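Local coordinates for surface glycan binding protein B (Bacteroides ovatus, PDB 6E57) that binds mixed-linkage beta-glucan at the surface of a human gut bacterium, probably helping to capture cereal glucan for uptake and breakdown, at residues T75-F80 with S92-N97; N106-V111 with S120-V125; T369-G374 with Q400-F405. All coordinates share one frame; numbering follows the deposited sequence.

Contact 1: T75-F80 with S92-N97; sequences TTVTWF and SDKEIN
Asp93 of 92-97 reaches across to the main chain of strand 75-80 with its carboxylate. OD2 accepts the amide hydrogen of Val77 N at 2.9 Å, in a nearly straight bond (172°) that runs almost in line with the carboxylate's own C-O bond. The CG of Asp93 sits between its backbone N and carbonyl carbon (chi1 82°), which swings the short acidic group out of the loop and onto the strand. Aspartate suits the place because its short carboxylate can accept a main-chain N-H of the strand. Asp93 O lies at the edge of the Trp79 indole, in its plane, where NE1 donates to it at 3.2 Å, although the place of that oxygen is less sure.

Lys94 follows with a chain bent at both of its last two torsions. Its CB lies 4.1 Å from Val77 CG2, while NZ curls back to make a weak bond of 3.5 Å with Thr75 OG1. That hydroxyl is also bonded to Pro71 O. The ammonium lies at long salt-bridge range of Asp93, so it probably eases the acid's charge.

Ile96 supplies the apolar end of the contact. Its CB rides 3.7 Å from the centroid of the six-membered ring of Trp79, only 5° off the normal, a CH-pi contact over the face. CG2 touches Trp79 CZ3 at 3.7 Å and CD1 lies 3.8 Å from Trp79 CE3, so the branched side chain spreads over the broad ring.

Strand 75-81 belongs to a five-stranded sheet and strand 95-98 to a three-stranded one. The contact therefore bridges the two layers of a beta sandwich, with Trp79 also touching Ile109 of strand 103-113, in its own sheet, and Leu67 of strand 63-70, in the other.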
loop_
_atom_site.group_PDB
_atom_site.type_symbol
_atom_site.label_atom_id
_atom_site.label_comp_id
_atom_site.label_asym_id
_atom_site.label_seq_id
_atom_site.Cartn_x
_atom_site.Cartn_y
_atom_site.Cartn_z
ATOM N N THR A 75 24.664 19.901 29.783
ATOM C CA THR A 75 24.007 18.962 28.862
ATOM C C THR A 75 24.677 19.014 27.484
ATOM O O THR A 75 25.035 20.086 27.001
ATOM C CB THR A 75 22.505 19.248 28.731
ATOM O OG1 THR A 75 22.327 20.618 28.366
ATOM C CG2 THR A 75 21.740 18.951 30.003
ATOM N N THR A 76 24.835 17.831 26.877
ATOM C CA THR A 76 25.234 17.667 25.478
ATOM C C THR A 76 24.106 16.942 24.731
ATOM O O THR A 76 23.553 15.963 25.240
ATOM C CB THR A 76 26.559 16.904 25.361
ATOM O OG1 THR A 76 27.549 17.621 26.100
ATOM C CG2 THR A 76 27.022 16.732 23.930
ATOM N N VAL A 77 23.774 17.429 23.530
ATOM C CA VAL A 77 22.711 16.842 22.721
ATOM C C VAL A 77 23.307 16.371 21.387
ATOM O O VAL A 77 24.094 17.082 20.756
ATOM C CB VAL A 77 21.531 17.819 22.529
ATOM C CG1 VAL A 77 21.289 18.664 23.771
ATOM C CG2 VAL A 77 21.703 18.715 21.317
ATOM N N THR A 78 22.924 15.156 20.981
ATOM C CA THR A 78 23.347 14.548 19.726
ATOM C C THR A 78 22.120 14.361 18.825
ATOM O O THR A 78 21.033 14.023 19.297
ATOM C CB THR A 78 24.074 13.221 19.976
ATOM O OG1 THR A 78 25.072 13.438 20.971
ATOM C CG2 THR A 78 24.731 12.668 18.732
ATOM N N TRP A 79 22.313 14.583 17.522
ATOM C CA TRP A 79 21.254 14.458 16.534
ATOM C C TRP A 79 21.543 13.256 15.626
ATOM O O TRP A 79 22.694 13.010 15.259
ATOM C CB TRP A 79 21.113 15.760 15.732
ATOM C CG TRP A 79 20.993 16.992 16.575
ATOM C CD1 TRP A 79 22.004 17.650 17.214
ATOM C CD2 TRP A 79 19.794 17.734 16.861
ATOM N NE1 TRP A 79 21.518 18.742 17.880
ATOM C CE2 TRP A 79 20.166 18.820 17.682
ATOM C CE3 TRP A 79 18.449 17.588 16.510
ATOM C CZ2 TRP A 79 19.241 19.749 18.155
ATOM C CZ3 TRP A 79 17.534 18.508 16.975
ATOM C CH2 TRP A 79 17.927 19.572 17.788
ATOM N N PHE A 80 20.482 12.518 15.275
ATOM C CA PHE A 80 20.569 11.352 14.406
ATOM C C PHE A 80 19.509 11.448 13.300
ATOM O O PHE A 80 18.321 11.561 13.591
ATOM C CB PHE A 80 20.381 10.065 15.212
ATOM C CG PHE A 80 21.430 9.801 16.261
ATOM C CD1 PHE A 80 21.380 10.437 17.493
ATOM C CD2 PHE A 80 22.455 8.896 16.030
ATOM C CE1 PHE A 80 22.340 10.184 18.462
ATOM C CE2 PHE A 80 23.413 8.645 17.000
ATOM C CZ PHE A 80 23.356 9.291 18.214
ATOM N N SER A 92 26.505 26.395 18.356
ATOM C CA SER A 92 25.809 25.741 19.462
ATOM C C SER A 92 25.493 24.290 19.078
ATOM O O SER A 92 25.294 23.987 17.902
ATOM C CB SER A 92 24.557 26.501 19.827
ATOM O OG SER A 92 23.912 25.911 20.945
ATOM N N ASP A 93 25.439 23.405 20.080
ATOM C CA ASP A 93 25.189 21.979 19.867
ATOM C C ASP A 93 23.701 21.650 20.064
ATOM O O ASP A 93 23.307 20.520 19.823
ATOM C CB ASP A 93 26.037 21.109 20.798
ATOM C CG ASP A 93 25.463 20.948 22.197
ATOM O OD1 ASP A 93 25.509 21.928 22.966
ATOM O OD2 ASP A 93 24.966 19.844 22.503
ATOM N N LYS A 94 22.888 22.623 20.497
ATOM C CA LYS A 94 21.468 22.377 20.790
ATOM C C LYS A 94 20.570 23.193 19.848
ATOM O O LYS A 94 19.397 23.426 20.147
ATOM C CB LYS A 94 21.169 22.644 22.270
ATOM C CG LYS A 94 21.902 23.820 22.900
ATOM C CD LYS A 94 21.387 24.185 24.280
ATOM C CE LYS A 94 21.347 23.016 25.245
ATOM N NZ LYS A 94 22.651 22.313 25.328
ATOM N N GLU A 95 21.123 23.597 18.700
ATOM C CA GLU A 95 20.352 24.063 17.552
ATOM C C GLU A 95 20.872 23.325 16.315
ATOM O O GLU A 95 22.060 23.388 16.018
ATOM C CB GLU A 95 20.474 25.582 17.384
ATOM C CG GLU A 95 19.630 26.147 16.247
ATOM C CD GLU A 95 19.842 27.619 15.923
ATOM O OE1 GLU A 95 20.936 28.149 16.216
ATOM O OE2 GLU A 95 18.911 28.237 15.364
ATOM N N ILE A 96 19.979 22.614 15.617
ATOM C CA ILE A 96 20.334 21.946 14.370
ATOM C C ILE A 96 19.987 22.872 13.202
ATOM O O ILE A 96 18.972 23.568 13.224
ATOM C CB ILE A 96 19.654 20.568 14.229
ATOM C CG1 ILE A 96 20.308 19.743 13.116
ATOM C CG2 ILE A 96 18.152 20.703 14.023
ATOM C CD1 ILE A 96 19.817 18.316 13.028
ATOM N N ASN A 97 20.874 22.873 12.204
ATOM C CA ASN A 97 20.665 23.509 10.913
ATOM C C ASN A 97 21.177 22.550 9.833
ATOM O O ASN A 97 22.386 22.350 9.710
ATOM C CB ASN A 97 21.360 24.871 10.824
ATOM C CG ASN A 97 21.309 25.466 9.431
ATOM O OD1 ASN A 97 20.270 25.439 8.776
ATOM N ND2 ASN A 97 22.428 25.993 8.964
#

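Contact 2: N106-V111 with S120-V125; sequences NLKIEV and SREGLV. With EDO (1,2-ethanediol), chain H.
In both Asn106 (chi1 179°) and Glu122 (chi1 -169°) CG lies opposite the backbone N, and these torsions carry amide and carboxylate to each other across a beta hairpin of strands 103-113 and 118-128. Asn106 ND2 donates to Glu122 OE1 at 2.6 Å. The acceptor lies in the amide plane and offers its anti lone pair, while the two flat groups are turned 60° apart.

Lys108 runs alongside Glu122, its CG 3.7 Å from Glu122 CG, and then bends at its last torsion so that NZ reaches Asn106 OD1 at 3.0 Å, from above the carbonyl plane. Both ends of the amide are thus used, which is consistent with its being modelled this way round and would oppose its flipping. The long salt bridge from Lys108 to Glu122 adds a looser attraction. Lys108, Glu122 and Asn106, all polar and partly exposed, suit a face turned away from the sandwich core.

The antiparallel backbone is held at two hydrogen-bonded pairs, Leu107 with Gly123 and Ile109 with Arg121. Leu107 N to Gly123 O and Ile109 N to Arg121 O are each 2.8 Å.

Leu107, Ile109 and Val125 belong to the other face, where they pack against strand 63-70 of the facing sheet. Branched apolar chains fill that interior well, and Leu107 CD2 meets Val125 CG2 at 3.8 Å.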
loop_
_atom_site.group_PDB
_atom_site.type_symbol
_atom_site.label_atom_id
_atom_site.label_comp_id
_atom_site.label_asym_id
_atom_site.label_seq_id
_atom_site.Cartn_x
_atom_site.Cartn_y
_atom_site.Cartn_z
ATOM N N ASN A 106 13.824 9.761 9.669
ATOM C CA ASN A 106 13.752 9.538 11.103
ATOM C C ASN A 106 14.748 10.482 11.789
ATOM O O ASN A 106 15.929 10.494 11.441
ATOM C CB ASN A 106 14.017 8.075 11.463
ATOM C CG ASN A 106 13.976 7.830 12.956
ATOM O OD1 ASN A 106 14.906 8.191 13.679
ATOM N ND2 ASN A 106 12.898 7.225 13.426
ATOM N N LEU A 107 14.257 11.271 12.754
ATOM C CA LEU A 107 15.081 12.177 13.558
ATOM C C LEU A 107 15.037 11.729 15.021
ATOM O O LEU A 107 13.954 11.608 15.587
ATOM C CB LEU A 107 14.554 13.609 13.415
ATOM C CG LEU A 107 15.233 14.654 14.302
ATOM C CD1 LEU A 107 16.721 14.747 13.994
ATOM C CD2 LEU A 107 14.570 16.016 14.150
ATOM N N LYS A 108 16.214 11.484 15.609
ATOM C CA LYS A 108 16.359 11.237 17.045
ATOM C C LYS A 108 17.127 12.406 17.668
ATOM O O LYS A 108 18.144 12.840 17.126
ATOM C CB LYS A 108 17.088 9.918 17.321
ATOM C CG LYS A 108 16.253 8.659 17.128
ATOM C CD LYS A 108 17.035 7.370 17.319
ATOM C CE LYS A 108 16.305 6.142 16.814
ATOM N NZ LYS A 108 16.270 6.085 15.332
ATOM N N ILE A 109 16.614 12.900 18.801
ATOM C CA ILE A 109 17.251 13.937 19.610
ATOM C C ILE A 109 17.629 13.315 20.958
ATOM O O ILE A 109 16.767 13.105 21.806
ATOM C CB ILE A 109 16.318 15.153 19.788
ATOM C CG1 ILE A 109 15.829 15.697 18.441
ATOM C CG2 ILE A 109 16.992 16.233 20.624
ATOM C CD1 ILE A 109 14.706 16.703 18.553
ATOM N N GLU A 110 18.920 13.018 21.135
ATOM C CA GLU A 110 19.426 12.400 22.356
ATOM C C GLU A 110 20.155 13.456 23.192
ATOM O O GLU A 110 21.153 14.017 22.752
ATOM C CB GLU A 110 20.338 11.221 22.019
ATOM C CG GLU A 110 19.595 10.063 21.374
ATOM C CD GLU A 110 20.328 8.734 21.377
ATOM O OE1 GLU A 110 21.351 8.612 22.093
ATOM O OE2 GLU A 110 19.872 7.817 20.662
ATOM N N VAL A 111 19.627 13.714 24.393
ATOM C CA VAL A 111 20.208 14.644 25.351
ATOM C C VAL A 111 20.831 13.827 26.488
ATOM O O VAL A 111 20.185 12.937 27.036
ATOM C CB VAL A 111 19.148 15.629 25.883
ATOM C CG1 VAL A 111 19.736 16.610 26.886
ATOM C CG2 VAL A 111 18.452 16.371 24.753
ATOM N N SER A 120 15.033 11.664 25.604
ATOM C CA SER A 120 15.022 11.311 24.186
ATOM C C SER A 120 13.713 11.752 23.514
ATOM O O SER A 120 12.654 11.719 24.129
ATOM C CB SER A 120 15.241 9.827 24.031
ATOM O OG SER A 120 16.022 9.548 22.882
ATOM N N ARG A 121 13.817 12.162 22.243
ATOM C CA ARG A 121 12.670 12.416 21.365
ATOM C C ARG A 121 12.953 11.769 20.003
ATOM O O ARG A 121 14.078 11.840 19.508
ATOM C CB ARG A 121 12.418 13.918 21.186
ATOM C CG ARG A 121 12.087 14.672 22.468
ATOM C CD ARG A 121 10.749 14.303 23.089
ATOM N NE ARG A 121 10.373 15.217 24.166
ATOM C CZ ARG A 121 10.947 15.258 25.368
ATOM N NH1 ARG A 121 11.878 14.376 25.694
ATOM N NH2 ARG A 121 10.597 16.186 26.241
ATOM N N GLU A 122 11.930 11.138 19.414
ATOM C CA GLU A 122 12.029 10.520 18.093
ATOM C C GLU A 122 10.798 10.911 17.267
ATOM O O GLU A 122 9.672 10.741 17.714
ATOM C CB GLU A 122 12.151 8.999 18.214
ATOM C CG GLU A 122 12.533 8.315 16.909
ATOM C CD GLU A 122 12.423 6.799 16.899
ATOM O OE1 GLU A 122 12.422 6.217 15.793
ATOM O OE2 GLU A 122 12.333 6.199 17.989
ATOM N N GLY A 123 11.032 11.432 16.058
ATOM C CA GLY A 123 9.961 11.860 15.162
ATOM C C GLY A 123 10.371 11.784 13.702
ATOM O O GLY A 123 11.489 11.383 13.376
ATOM N N LEU A 124 9.442 12.168 12.821
ATOM C CA LEU A 124 9.667 12.192 11.387
ATOM C C LEU A 124 9.948 13.633 10.945
ATOM O O LEU A 124 9.405 14.582 11.516
ATOM C CB LEU A 124 8.433 11.632 10.673
ATOM C CG LEU A 124 8.100 10.168 10.959
ATOM C CD1 LEU A 124 6.807 9.767 10.265
ATOM C CD2 LEU A 124 9.239 9.247 10.541
ATOM N N VAL A 125 10.817 13.770 9.936
ATOM C CA VAL A 125 11.063 15.027 9.236
ATOM C C VAL A 125 10.673 14.821 7.768
ATOM O O VAL A 125 11.277 14.007 7.068
ATOM C CB VAL A 125 12.531 15.476 9.379
ATOM C CG1 VAL A 125 12.877 16.613 8.429
ATOM C CG2 VAL A 125 12.863 15.859 10.814
HETATM C C1 EDO H . 11.209 13.913 30.214
HETATM O O1 EDO H . 11.235 14.272 31.599
HETATM C C2 EDO H . 11.738 15.076 29.379
HETATM O O2 EDO H . 10.916 16.235 29.566
#

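Contact 3: T369-G374 with Q400-F405; sequences TGYWTG and QAEAGF. With BGC (beta-D-glucopyranose), chain E; BGC (beta-D-glucopyranose), chain B; BGC (beta-D-glucopyranose), chain C; BGC (beta-D-glucopyranose), chain D.
Glu402 OE1 is gripped by two threonine hydroxyls. Thr369 OG1 donates to its anti lone pair at 2.8 Å and Thr373 OG1 to its syn lone pair at 2.7 Å. Thr369 OG1 in turn accepts from the backbone N of Tyr371, an ST turn, and of Thr373, so small hydroxyl residues brace the type I turn from Thr369 to Trp372 against the end of helix 393-401. Gly370 suits its place because a side chain here would run into Ala403 O and Glu402 O; its N makes weak bonds to Glu402 O and Gly404 O.

Beside these bonds Glu402 makes a CH-pi contact over one face of the Tyr371 ring, its CA 3.6 Å from the centroid, 11° off the normal. Packing is looser at exposed Ala403, whose CB lies 3.7 Å from Tyr371 CE1, oblique to the ring.

The opposite face of Tyr371 receives the glucose of chain C, offset toward the rim. Trp372 meets the glucoses of chains D and E with one face of its indole. Tyr371 O also accepts from O2 of the chain E glucose at 3.1 Å. The hydroxyl and backbone bonds probably hold the turn in shape, while aromatic faces meet the C-H surfaces of the glucan and a backbone carbonyl reads a hydroxyl.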
loop_
_atom_site.group_PDB
_atom_site.type_symbol
_atom_site.label_atom_id
_atom_site.label_comp_id
_atom_site.label_asym_id
_atom_site.label_seq_id
_atom_site.Cartn_x
_atom_site.Cartn_y
_atom_site.Cartn_z
ATOM N N THR A 369 -33.813 -1.474 -5.677
ATOM C CA THR A 369 -34.954 -2.238 -5.208
ATOM C C THR A 369 -36.009 -2.284 -6.317
ATOM O O THR A 369 -35.829 -1.676 -7.378
ATOM C CB THR A 369 -35.551 -1.621 -3.938
ATOM O OG1 THR A 369 -36.157 -0.385 -4.316
ATOM C CG2 THR A 369 -34.525 -1.391 -2.850
ATOM N N GLY A 370 -37.116 -2.985 -6.041
ATOM C CA GLY A 370 -38.269 -3.063 -6.936
ATOM C C GLY A 370 -38.953 -1.718 -7.127
ATOM O O GLY A 370 -39.665 -1.535 -8.107
ATOM N N TYR A 371 -38.740 -0.790 -6.180
ATOM C CA TYR A 371 -39.274 0.588 -6.224
ATOM C C TYR A 371 -38.274 1.538 -6.905
ATOM O O TYR A 371 -38.504 2.749 -6.948
ATOM C CB TYR A 371 -39.580 1.100 -4.810
ATOM C CG TYR A 371 -40.715 0.428 -4.070
ATOM C CD1 TYR A 371 -41.273 -0.770 -4.496
ATOM C CD2 TYR A 371 -41.207 0.979 -2.895
ATOM C CE1 TYR A 371 -42.302 -1.382 -3.800
ATOM C CE2 TYR A 371 -42.230 0.376 -2.183
ATOM C CZ TYR A 371 -42.782 -0.808 -2.637
ATOM O OH TYR A 371 -43.793 -1.414 -1.947
ATOM N N TRP A 372 -37.163 0.982 -7.410
ATOM C CA TRP A 372 -36.094 1.703 -8.124
ATOM C C TRP A 372 -35.292 2.597 -7.171
ATOM O O TRP A 372 -34.637 3.537 -7.613
ATOM C CB TRP A 372 -36.648 2.501 -9.314
ATOM C CG TRP A 372 -37.115 1.647 -10.452
ATOM C CD1 TRP A 372 -38.079 0.682 -10.417
ATOM C CD2 TRP A 372 -36.646 1.690 -11.809
ATOM N NE1 TRP A 372 -38.240 0.123 -11.655
ATOM C CE2 TRP A 372 -37.376 0.722 -12.530
ATOM C CE3 TRP A 372 -35.687 2.450 -12.484
ATOM C CZ2 TRP A 372 -37.173 0.496 -13.889
ATOM C CZ3 TRP A 372 -35.489 2.228 -13.830
ATOM C CH2 TRP A 372 -36.217 1.256 -14.519
ATOM N N THR A 373 -35.315 2.278 -5.875
ATOM C CA THR A 373 -34.456 2.926 -4.897
ATOM C C THR A 373 -33.045 2.349 -5.037
ATOM O O THR A 373 -32.857 1.146 -4.904
ATOM C CB THR A 373 -34.983 2.734 -3.470
ATOM O OG1 THR A 373 -36.365 3.089 -3.463
ATOM C CG2 THR A 373 -34.231 3.559 -2.448
ATOM N N GLY A 374 -32.070 3.221 -5.307
ATOM C CA GLY A 374 -30.681 2.823 -5.497
ATOM C C GLY A 374 -30.066 2.267 -4.223
ATOM O O GLY A 374 -30.171 2.874 -3.154
ATOM N N GLN A 400 -36.821 -6.401 0.809
ATOM C CA GLN A 400 -38.062 -7.100 1.167
ATOM C C GLN A 400 -39.229 -6.104 1.236
ATOM O O GLN A 400 -40.345 -6.424 0.852
ATOM C CB GLN A 400 -37.901 -7.851 2.491
ATOM C CG GLN A 400 -36.851 -8.954 2.447
ATOM C CD GLN A 400 -37.103 -9.965 1.354
ATOM O OE1 GLN A 400 -38.152 -10.604 1.303
ATOM N NE2 GLN A 400 -36.132 -10.115 0.466
ATOM N N ALA A 401 -38.949 -4.893 1.722
ATOM C CA ALA A 401 -39.946 -3.830 1.869
ATOM C C ALA A 401 -40.363 -3.260 0.504
ATOM O O ALA A 401 -41.493 -2.792 0.365
ATOM C CB ALA A 401 -39.398 -2.744 2.763
ATOM N N GLU A 402 -39.452 -3.290 -0.483
ATOM C CA GLU A 402 -39.637 -2.597 -1.766
ATOM C C GLU A 402 -39.537 -3.579 -2.947
ATOM O O GLU A 402 -38.872 -3.301 -3.942
ATOM C CB GLU A 402 -38.609 -1.471 -1.902
ATOM C CG GLU A 402 -38.726 -0.403 -0.825
ATOM C CD GLU A 402 -37.934 0.871 -1.069
ATOM O OE1 GLU A 402 -37.308 0.986 -2.143
ATOM O OE2 GLU A 402 -37.946 1.754 -0.183
ATOM N N ALA A 403 -40.204 -4.730 -2.821
ATOM C CA ALA A 403 -40.558 -5.599 -3.949
ATOM C C ALA A 403 -39.323 -6.185 -4.656
ATOM O O ALA A 403 -39.364 -6.448 -5.857
ATOM C CB ALA A 403 -41.427 -4.829 -4.915
ATOM N N GLY A 404 -38.241 -6.416 -3.908
ATOM C CA GLY A 404 -37.120 -7.226 -4.385
ATOM C C GLY A 404 -35.998 -6.408 -5.006
ATOM O O GLY A 404 -35.867 -5.210 -4.771
ATOM N N PHE A 405 -35.184 -7.093 -5.812
ATOM C CA PHE A 405 -33.943 -6.579 -6.367
ATOM C C PHE A 405 -34.121 -6.332 -7.868
ATOM O O PHE A 405 -34.753 -7.132 -8.555
ATOM C CB PHE A 405 -32.822 -7.583 -6.091
ATOM C CG PHE A 405 -31.508 -7.292 -6.764
ATOM C CD1 PHE A 405 -30.620 -6.374 -6.223
ATOM C CD2 PHE A 405 -31.146 -7.959 -7.925
ATOM C CE1 PHE A 405 -29.404 -6.120 -6.838
ATOM C CE2 PHE A 405 -29.932 -7.698 -8.544
ATOM C CZ PHE A 405 -29.064 -6.779 -7.999
HETATM C C2 BGC E . -40.562 3.678 -9.360
HETATM C C3 BGC E . -40.379 4.489 -10.631
HETATM C C4 BGC E . -40.311 3.545 -11.820
HETATM C C5 BGC E . -41.568 2.683 -11.850
HETATM C C6 BGC E . -41.561 1.719 -13.026
HETATM C C1 BGC E . -41.793 2.776 -9.490
HETATM O O2 BGC E . -40.670 4.574 -8.247
HETATM O O3 BGC E . -39.189 5.269 -10.523
HETATM O O4 BGC E . -40.274 4.294 -13.036
HETATM O O5 BGC E . -41.686 1.940 -10.640
HETATM O O6 BGC E . -42.713 0.876 -12.955
HETATM C C2 BGC B . -47.075 0.385 -1.793
HETATM C C3 BGC B . -46.835 0.879 -3.206
HETATM C C4 BGC B . -46.252 -0.221 -4.077
HETATM C C5 BGC B . -47.002 -1.547 -3.945
HETATM C C6 BGC B . -46.186 -2.682 -4.558
HETATM C C1 BGC B . -47.877 -0.910 -1.786
HETATM O O1 BGC B . -47.939 -1.419 -0.449
HETATM O O2 BGC B . -47.784 1.397 -1.080
HETATM O O3 BGC B . -45.922 1.979 -3.190
HETATM O O4 BGC B . -46.303 0.210 -5.442
HETATM O O5 BGC B . -47.237 -1.899 -2.583
HETATM O O6 BGC B . -46.990 -3.439 -5.468
HETATM C C2 BGC C . -45.040 0.082 -7.472
HETATM C C3 BGC C . -43.713 0.372 -8.147
HETATM C C4 BGC C . -43.261 1.795 -7.869
HETATM C C5 BGC C . -43.328 2.121 -6.383
HETATM C C6 BGC C . -42.900 3.564 -6.151
HETATM C C1 BGC C . -45.011 0.494 -6.005
HETATM O O2 BGC C . -45.325 -1.316 -7.599
HETATM O O3 BGC C . -43.856 0.203 -9.557
HETATM O O4 BGC C . -41.906 1.969 -8.306
HETATM O O5 BGC C . -44.654 1.877 -5.903
HETATM O O6 BGC C . -43.256 3.986 -4.838
HETATM C C2 BGC D . -39.100 4.606 -15.079
HETATM C C3 BGC D . -37.747 4.832 -15.735
HETATM C C4 BGC D . -37.009 5.986 -15.074
HETATM C C5 BGC D . -37.038 5.851 -13.547
HETATM C C6 BGC D . -36.474 7.062 -12.826
HETATM C C1 BGC D . -38.962 4.484 -13.571
HETATM O O2 BGC D . -39.703 3.420 -15.601
HETATM O O3 BGC D . -37.933 5.129 -17.119
HETATM O O4 BGC D . -35.652 5.957 -15.542
HETATM O O5 BGC D . -38.364 5.668 -13.059
HETATM O O6 BGC D . -36.126 6.651 -11.503
#

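In the fold
Contacts 1 and 2 belong to one N-terminal beta sandwich, their centres 11 Å apart. Strands 75-81 and 103-113 are neighbours in its five-stranded sheet: Thr78 N meets Glu110 O at 2.8 Å, a probable hydrogen bond, and Trp79 CZ3 packs on Ile109 CG1 at 3.6 Å. Contact 2 builds that sheet outward to strand 118-128, whereas contact 1 ties it to the facing layer. Contact 3 lies on the other side of the chain's centre, its nearest atoms about 52 Å from contact 1 and about 40 Å from contact 2. It alone contributes to the glycan pocket, which Trp322, Asp323, Asp326 and Lys331 complete.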